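Local coordinates for protein 8-demethyl-8-aminoriboflavin-5'-phosphate synthase (PDB 5MLD) that replaces the C-8 methyl group of riboflavin-5'-phosphate with an amino group taken from glutamate, a step in the biosynthesis of the antibiotic roseoflavin, at residues Lys4-Asn9 against Glu77-Ala82; Glu33-Glu38 against Met192-Ser197; Glu52-Tyr57 against Lys65-Asp70. All blocks are in the same frame, centred on the assembly; numbering follows the deposited sequence.

Interactions 1 and 2 are neighbours in the flavodoxin-like core, their centres about 14 Å apart, and they meet directly: the backbone N of Ala5 in strand 4-9 lies 2.8 Å from the O of Glu38 at the start of strand 38-43. Their segments alternate along the chain. Interaction 1 packs helix 72-81 on the central sheet, whereas interaction 2 joins the end of helix 20-34 to helix 183-205. Interaction 3 is nested inside the loops closed by both, its centre about 23 Å from that of interaction 1 and about 37 Å from that of interaction 2. There, in an excursion far from the core packing, it meets two other subunits of the tetramer close to a bound flavin.

Interaction 1. Residues Lys4-Asn9 against Glu77-Ala82; sequences KALILN and EKIREA
Apolar packing between Leu6 and the residues Ile79 and Ala82 joins strand 4-9 to the last turn of helix 72-81 and the residue that follows it. Leu6 is engaged at both ends of its side chain: its CB sits 3.6 Å from CB of Ala82, and its CD2 reaches CG1 of Ile79 at 3.8 Å. The two larger side chains cross obliquely. With CG of Leu6 anti to its own backbone N (chi1 178°), the branched end extends up to the helix. Leu8 adds a looser contact, CD1 to CD1 of Ile79 at 4.4 Å. Branched aliphatic residues suit this buried interface, and the small Ala82 lets the chain come close to the strand just where it leaves the helix.

Lys78 takes part through its carbon chain: its CB packs against CD2 of Leu6 at 4.0 Å, while NZ leads away to a salt bridge with Glu40 of strand 38-43. At the margin, CD of Lys4 lies 4.1 Å from the O of Glu81. The backbone O of Lys4 is 3.8 Å from C of Ala82. NZ of Lys4 and OE1 of Glu81 carry opposite charges 4.7 Å apart, too far for a salt bridge, although some electrostatic attraction is likely.

The short axes of strand and helix run at 137° to each other, nearer antiparallel than parallel, and approach to 8.6 Å. Strand 38-43, helix 72-81 and strand 84-92 form a parallel beta-alpha-beta crossover whose two strands flank strand 4-9. Ile7 faces helix 20-34, so strand 4-9 has helices on both faces of the sheet, the layered alpha/beta architecture of the flavodoxin-like fold.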
# COMPACT_ATOMS: atom_id res chain seq x y z
N LYS A 4 23.62 -15.38 -13.71
CA LYS A 4 22.87 -16.29 -12.86
C LYS A 4 21.59 -15.62 -12.39
O LYS A 4 21.61 -14.45 -12.00
CB LYS A 4 23.68 -16.72 -11.62
CG LYS A 4 25.01 -17.36 -11.95
CD LYS A 4 25.86 -17.49 -10.71
CE LYS A 4 27.31 -17.69 -11.09
NZ LYS A 4 27.86 -18.99 -10.59
N ALA A 5 20.50 -16.38 -12.41
CA ALA A 5 19.22 -15.95 -11.85
C ALA A 5 18.91 -16.81 -10.63
O ALA A 5 18.94 -18.04 -10.72
CB ALA A 5 18.10 -16.07 -12.88
N LEU A 6 18.61 -16.17 -9.51
CA LEU A 6 18.26 -16.86 -8.28
C LEU A 6 16.78 -16.61 -8.02
O LEU A 6 16.37 -15.46 -7.91
CB LEU A 6 19.11 -16.37 -7.11
CG LEU A 6 18.77 -17.02 -5.77
CD1 LEU A 6 18.99 -18.55 -5.82
CD2 LEU A 6 19.55 -16.36 -4.67
N ILE A 7 15.99 -17.68 -7.96
CA ILE A 7 14.55 -17.57 -7.76
C ILE A 7 14.24 -18.11 -6.37
O ILE A 7 14.54 -19.26 -6.08
CB ILE A 7 13.77 -18.35 -8.83
CG1 ILE A 7 14.23 -17.92 -10.23
CG2 ILE A 7 12.26 -18.13 -8.62
CD1 ILE A 7 13.68 -18.77 -11.39
N LEU A 8 13.66 -17.27 -5.52
CA LEU A 8 13.37 -17.66 -4.13
C LEU A 8 11.88 -17.91 -4.02
O LEU A 8 11.08 -16.98 -4.05
CB LEU A 8 13.81 -16.58 -3.14
CG LEU A 8 15.29 -16.19 -3.22
CD1 LEU A 8 15.60 -15.12 -2.16
CD2 LEU A 8 16.17 -17.42 -3.04
N ASN A 9 11.49 -19.19 -3.90
CA ASN A 9 10.11 -19.53 -3.60
C ASN A 9 9.89 -19.31 -2.11
O ASN A 9 10.46 -20.03 -1.28
CB ASN A 9 9.79 -20.97 -3.99
CG ASN A 9 8.34 -21.29 -3.82
OD1 ASN A 9 7.64 -20.60 -3.07
ND2 ASN A 9 7.86 -22.31 -4.52
N GLU A 77 25.14 -15.44 0.46
CA GLU A 77 26.19 -15.53 -0.55
C GLU A 77 25.60 -15.83 -1.92
O GLU A 77 26.08 -15.30 -2.93
CB GLU A 77 27.22 -16.59 -0.15
CG GLU A 77 28.45 -16.62 -1.04
CD GLU A 77 29.10 -15.25 -1.25
OE1 GLU A 77 29.54 -14.97 -2.39
OE2 GLU A 77 29.18 -14.44 -0.29
N LYS A 78 24.56 -16.67 -2.00
CA LYS A 78 23.89 -16.89 -3.28
C LYS A 78 23.27 -15.60 -3.81
O LYS A 78 23.29 -15.34 -5.02
CB LYS A 78 22.83 -17.99 -3.16
CG LYS A 78 23.42 -19.38 -2.97
CD LYS A 78 22.38 -20.48 -3.16
CE LYS A 78 23.05 -21.84 -3.15
NZ LYS A 78 23.94 -22.01 -4.32
N ILE A 79 22.69 -14.79 -2.93
CA ILE A 79 22.09 -13.54 -3.37
C ILE A 79 23.17 -12.58 -3.85
O ILE A 79 22.99 -11.87 -4.85
CB ILE A 79 21.26 -12.92 -2.23
CG1 ILE A 79 20.08 -13.82 -1.87
CG2 ILE A 79 20.80 -11.53 -2.61
CD1 ILE A 79 19.38 -13.42 -0.58
N ARG A 80 24.30 -12.53 -3.16
CA ARG A 80 25.40 -11.68 -3.60
C ARG A 80 25.91 -12.10 -4.97
O ARG A 80 26.33 -11.25 -5.77
CB ARG A 80 26.54 -11.71 -2.60
CG ARG A 80 26.27 -10.97 -1.33
CD ARG A 80 27.46 -11.16 -0.42
NE ARG A 80 27.66 -9.99 0.43
CZ ARG A 80 28.28 -8.89 0.04
NH1 ARG A 80 28.77 -8.81 -1.20
NH2 ARG A 80 28.42 -7.88 0.87
N GLU A 81 25.91 -13.40 -5.25
CA GLU A 81 26.44 -13.89 -6.51
C GLU A 81 25.45 -13.80 -7.67
O GLU A 81 25.88 -13.83 -8.82
CB GLU A 81 26.90 -15.35 -6.36
CG GLU A 81 28.01 -15.56 -5.35
CD GLU A 81 28.29 -17.04 -5.11
OE1 GLU A 81 28.06 -17.84 -6.04
OE2 GLU A 81 28.74 -17.40 -4.01
N ALA A 82 24.16 -13.71 -7.39
CA ALA A 82 23.17 -13.77 -8.46
C ALA A 82 23.05 -12.41 -9.15
O ALA A 82 22.97 -11.37 -8.50
CB ALA A 82 21.81 -14.20 -7.91

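Interaction 2. Residues Glu33-Glu38 against Met192-Ser197; sequences EKEGIE and MVANTS
Glu35 and Ser197 mark the closest backbone approach, their CA atoms 7.0 Å apart, where the end of helix 20-34 comes up against a middle turn of helix 183-205. Gly36 ends the first helix in a Schellman motif: its phi is positive at 79°, and its N bonds back to the O of Glu33. A side chain on this backbone would press against the preceding carbonyl, which makes glycine the natural residue here.

Glu35 reaches Ser197 from the end of the helix, and the turn at Gly36 brings Ile37 to the same serine. CG of Glu35 and CD1 of Ile37 each lie 3.5 Å from OG of Ser197, the glutamate with its carbon chain alongside and the isoleucine with its terminal methyl. Serine is small enough to let both come close, and its hydroxyl turns back to its own helix, donating to the O of Val193 at 2.7 Å. That carbonyl also accepts from the N of Ser197, the two donors arriving from opposite faces of its plane.

In the flavodoxin-like fold these helices pack beside each other on one face of the sheet, with Tyr32 of helix 20-34 filling in next to Met192, Val193 and Ser197. CG of Glu35 also touches CG1 of Val193 at 4.2 Å. A bend at chi2 (-85°) then turns the Glu35 carboxylate toward the second helix, with CD 3.7 Å from CB of Ser197. The two oxygens have different uses. OE1 forms a salt bridge with Arg201, one turn further along that helix, while OE2 receives a hydrogen bond of 2.6 Å from a water that also donates to the O of Ala194.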
# COMPACT_ATOMS: atom_id res chain seq x y z
N GLU A 33 16.77 -20.27 -18.95
CA GLU A 33 17.82 -21.13 -19.50
C GLU A 33 17.97 -20.92 -21.01
O GLU A 33 19.09 -20.97 -21.53
CB GLU A 33 17.52 -22.60 -19.17
CG GLU A 33 17.54 -22.93 -17.67
CD GLU A 33 18.93 -22.81 -17.00
OE1 GLU A 33 19.95 -22.67 -17.71
OE2 GLU A 33 19.01 -22.88 -15.74
N LYS A 34 16.86 -20.69 -21.72
CA LYS A 34 16.95 -20.36 -23.15
C LYS A 34 17.67 -19.05 -23.39
O LYS A 34 18.27 -18.85 -24.46
CB LYS A 34 15.56 -20.28 -23.80
CG LYS A 34 14.75 -21.56 -23.83
CD LYS A 34 13.35 -21.27 -24.35
CE LYS A 34 12.48 -22.54 -24.40
NZ LYS A 34 13.04 -23.59 -25.32
N GLU A 35 17.59 -18.11 -22.43
CA GLU A 35 18.34 -16.86 -22.47
C GLU A 35 19.82 -17.03 -22.16
O GLU A 35 20.57 -16.05 -22.20
CB GLU A 35 17.75 -15.84 -21.48
CG GLU A 35 16.39 -15.26 -21.87
CD GLU A 35 16.51 -14.06 -22.81
OE1 GLU A 35 17.64 -13.68 -23.19
OE2 GLU A 35 15.46 -13.49 -23.17
N GLY A 36 20.26 -18.24 -21.83
CA GLY A 36 21.63 -18.43 -21.41
C GLY A 36 21.91 -18.03 -19.99
O GLY A 36 23.07 -17.85 -19.61
N ILE A 37 20.87 -17.87 -19.17
CA ILE A 37 21.03 -17.45 -17.79
C ILE A 37 20.76 -18.66 -16.90
O ILE A 37 19.67 -19.24 -16.95
CB ILE A 37 20.11 -16.27 -17.47
CG1 ILE A 37 20.50 -15.10 -18.39
CG2 ILE A 37 20.19 -15.88 -16.00
CD1 ILE A 37 19.89 -13.80 -18.06
N GLU A 38 21.79 -19.07 -16.16
CA GLU A 38 21.69 -20.26 -15.32
C GLU A 38 20.80 -19.95 -14.13
O GLU A 38 20.95 -18.91 -13.50
CB GLU A 38 23.07 -20.69 -14.84
CG GLU A 38 24.11 -20.74 -15.94
CD GLU A 38 25.46 -21.19 -15.44
OE1 GLU A 38 25.82 -20.85 -14.28
OE2 GLU A 38 26.17 -21.89 -16.20
N MET A 192 8.61 -10.68 -18.31
CA MET A 192 9.53 -10.49 -17.20
C MET A 192 10.87 -11.14 -17.47
O MET A 192 11.92 -10.54 -17.21
CB MET A 192 8.90 -11.06 -15.92
CG MET A 192 9.69 -10.80 -14.66
SD MET A 192 10.98 -12.02 -14.35
CE MET A 192 10.08 -13.57 -14.47
N VAL A 193 10.87 -12.37 -17.99
CA VAL A 193 12.13 -13.06 -18.26
C VAL A 193 12.92 -12.33 -19.35
O VAL A 193 14.13 -12.12 -19.22
CB VAL A 193 11.87 -14.52 -18.65
CG1 VAL A 193 13.17 -15.19 -19.16
CG2 VAL A 193 11.32 -15.26 -17.45
N ALA A 194 12.24 -11.96 -20.43
CA ALA A 194 12.94 -11.27 -21.52
C ALA A 194 13.56 -9.97 -21.03
O ALA A 194 14.72 -9.66 -21.36
CB ALA A 194 11.97 -11.01 -22.68
N ASN A 195 12.82 -9.20 -20.24
CA ASN A 195 13.29 -7.87 -19.85
C ASN A 195 14.34 -7.92 -18.74
O ASN A 195 15.33 -7.19 -18.79
CB ASN A 195 12.11 -6.98 -19.44
CG ASN A 195 11.22 -6.57 -20.59
OD1 ASN A 195 11.58 -6.73 -21.76
ND2 ASN A 195 10.06 -6.02 -20.27
N THR A 196 14.14 -8.77 -17.71
CA THR A 196 15.19 -8.89 -16.69
C THR A 196 16.48 -9.42 -17.30
O THR A 196 17.57 -9.01 -16.90
CB THR A 196 14.77 -9.81 -15.54
OG1 THR A 196 14.39 -11.10 -16.06
CG2 THR A 196 13.61 -9.19 -14.81
N SER A 197 16.38 -10.35 -18.24
CA SER A 197 17.58 -10.90 -18.88
C SER A 197 18.34 -9.82 -19.65
O SER A 197 19.57 -9.73 -19.55
CB SER A 197 17.21 -12.05 -19.80
OG SER A 197 16.63 -13.12 -19.06
O HOH W 1 15.90 -10.92 -23.46

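Interaction 3. Residues Glu52-Tyr57 against Lys65-Asp70; sequences EYWDDY and KARRED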
# COMPACT_ATOMS: atom_id res chain seq x y z
N GLU A 52 15.17 -13.69 14.68
CA GLU A 52 15.40 -12.73 15.75
C GLU A 52 16.58 -11.83 15.44
O GLU A 52 17.49 -12.19 14.68
CB GLU A 52 15.63 -13.45 17.08
CG GLU A 52 14.36 -14.07 17.65
CD GLU A 52 14.63 -15.02 18.80
OE1 GLU A 52 15.56 -14.75 19.59
OE2 GLU A 52 13.89 -16.03 18.91
N TYR A 53 16.56 -10.65 16.05
CA TYR A 53 17.55 -9.61 15.80
C TYR A 53 18.41 -9.38 17.03
O TYR A 53 17.91 -9.33 18.16
CB TYR A 53 16.87 -8.28 15.42
CG TYR A 53 17.88 -7.18 15.11
CD1 TYR A 53 18.43 -6.40 16.12
CD2 TYR A 53 18.31 -6.97 13.80
CE1 TYR A 53 19.36 -5.41 15.84
CE2 TYR A 53 19.23 -5.97 13.51
CZ TYR A 53 19.76 -5.21 14.53
OH TYR A 53 20.69 -4.23 14.25
N TRP A 54 19.70 -9.19 16.81
CA TRP A 54 20.56 -8.71 17.88
C TRP A 54 21.63 -7.81 17.27
O TRP A 54 22.11 -8.08 16.17
CB TRP A 54 21.21 -9.87 18.65
CG TRP A 54 22.26 -9.39 19.62
CD1 TRP A 54 22.09 -9.09 20.95
CD2 TRP A 54 23.63 -9.13 19.33
NE1 TRP A 54 23.28 -8.66 21.49
CE2 TRP A 54 24.24 -8.68 20.52
CE3 TRP A 54 24.41 -9.24 18.17
CZ2 TRP A 54 25.59 -8.34 20.58
CZ3 TRP A 54 25.75 -8.91 18.24
CH2 TRP A 54 26.32 -8.46 19.43
N ASP A 55 21.95 -6.72 17.99
CA ASP A 55 23.20 -5.98 17.83
C ASP A 55 23.67 -5.54 19.23
O ASP A 55 23.04 -5.87 20.23
CB ASP A 55 23.07 -4.80 16.85
CG ASP A 55 22.10 -3.72 17.31
OD1 ASP A 55 21.87 -3.56 18.53
OD2 ASP A 55 21.56 -3.01 16.42
N ASP A 56 24.76 -4.77 19.29
CA ASP A 56 25.38 -4.46 20.57
C ASP A 56 24.51 -3.60 21.49
O ASP A 56 24.75 -3.56 22.70
CB ASP A 56 26.73 -3.78 20.35
CG ASP A 56 27.82 -4.76 19.97
OD1 ASP A 56 28.23 -5.53 20.87
OD2 ASP A 56 28.24 -4.78 18.79
N TYR A 57 23.51 -2.90 20.95
CA TYR A 57 22.60 -2.16 21.81
C TYR A 57 21.64 -3.08 22.55
O TYR A 57 20.99 -2.65 23.52
CB TYR A 57 21.80 -1.15 21.00
CG TYR A 57 22.66 -0.16 20.25
CD1 TYR A 57 23.19 0.95 20.90
CD2 TYR A 57 22.93 -0.32 18.91
CE1 TYR A 57 23.98 1.87 20.22
CE2 TYR A 57 23.72 0.59 18.22
CZ TYR A 57 24.24 1.68 18.88
OH TYR A 57 25.03 2.59 18.20
N LYS A 65 20.19 -16.49 20.78
CA LYS A 65 19.47 -17.16 19.70
C LYS A 65 19.59 -16.41 18.38
O LYS A 65 19.78 -17.02 17.32
CB LYS A 65 18.00 -17.34 20.09
CG LYS A 65 17.18 -18.14 19.07
CD LYS A 65 15.79 -18.44 19.62
CE LYS A 65 14.97 -19.26 18.63
NZ LYS A 65 14.41 -18.46 17.51
N ALA A 66 19.50 -15.07 18.43
CA ALA A 66 19.70 -14.29 17.21
C ALA A 66 21.10 -14.49 16.63
O ALA A 66 21.26 -14.46 15.41
CB ALA A 66 19.46 -12.81 17.49
N ARG A 67 22.11 -14.70 17.48
CA ARG A 67 23.48 -14.81 16.98
C ARG A 67 23.84 -16.22 16.54
O ARG A 67 24.98 -16.44 16.10
CB ARG A 67 24.48 -14.36 18.06
CG ARG A 67 24.49 -12.86 18.30
CD ARG A 67 25.61 -12.43 19.26
NE ARG A 67 25.60 -13.18 20.51
CZ ARG A 67 24.89 -12.85 21.59
NH1 ARG A 67 24.10 -11.78 21.58
NH2 ARG A 67 24.96 -13.60 22.69
N ARG A 68 22.94 -17.19 16.64
CA ARG A 68 23.33 -18.58 16.45
C ARG A 68 23.74 -18.85 15.00
O ARG A 68 23.44 -18.10 14.08
CB ARG A 68 22.19 -19.50 16.87
CG ARG A 68 21.03 -19.55 15.90
CD ARG A 68 19.82 -20.22 16.53
NE ARG A 68 18.67 -20.15 15.64
CZ ARG A 68 18.47 -20.96 14.61
NH1 ARG A 68 19.34 -21.91 14.31
NH2 ARG A 68 17.40 -20.81 13.85
N GLU A 69 24.47 -19.94 14.82
CA GLU A 69 24.84 -20.40 13.49
C GLU A 69 23.59 -20.90 12.76
O GLU A 69 22.91 -21.81 13.25
CB GLU A 69 25.88 -21.51 13.61
CG GLU A 69 26.28 -22.17 12.31
CD GLU A 69 27.27 -23.31 12.52
OE1 GLU A 69 28.04 -23.26 13.50
OE2 GLU A 69 27.27 -24.24 11.69
N ASP A 70 23.28 -20.32 11.61
CA ASP A 70 22.13 -20.77 10.82
C ASP A 70 22.58 -20.87 9.36
O ASP A 70 23.77 -20.89 9.04
CB ASP A 70 20.93 -19.84 11.06
CG ASP A 70 21.11 -18.45 10.46
OD1 ASP A 70 22.21 -18.14 9.97
OD2 ASP A 70 20.15 -17.66 10.48
O HOH W 2 17.74 -13.58 20.34
O HOH W 3 19.60 -13.37 13.39
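This surface contact, part polar and part aromatic, closes a loop on itself within the long excursion between strand 38-43 and helix 72-81. Glu52 and Lys65 cross at about a right angle in a salt bridge, NZ donating to OE2 at 2.9 Å from well above the carboxylate plane. OE2 is shared with Arg14 of the third subunit, and Lys65 also pairs with Glu50, so the bridge is one link in a charged network across the tetramer interface. Nearby, the Tyr53 side chain lies about 5 Å from a bound 8-demethyl-8-aminoriboflavin-5'-phosphate and packs on Arg13 of the third subunit, which positions the glutamate donor.

Ala66, inside the type I turn from Lys65 to Arg68, packs its small CB against the backbone at Glu52 and Tyr53 and 3.6 Å from CB of Trp54. Two waters join Glu52 to the backbone of Ala66, one from OE1 to its N and one from O to O.

CG and CD of Arg67 run over the six-membered ring of Trp54, CD 3.7 Å from its centroid in a CH-pi contact. The bend at chi3 (-53°) then turns the guanidinium over the five-membered ring, CZ of Arg67 lying 4.4 Å from that centroid in a cation-pi contact. The guanidinium stands steeply, 74° from the ring plane, with NH1 lowest; NH1 bonds to the O of Trp60.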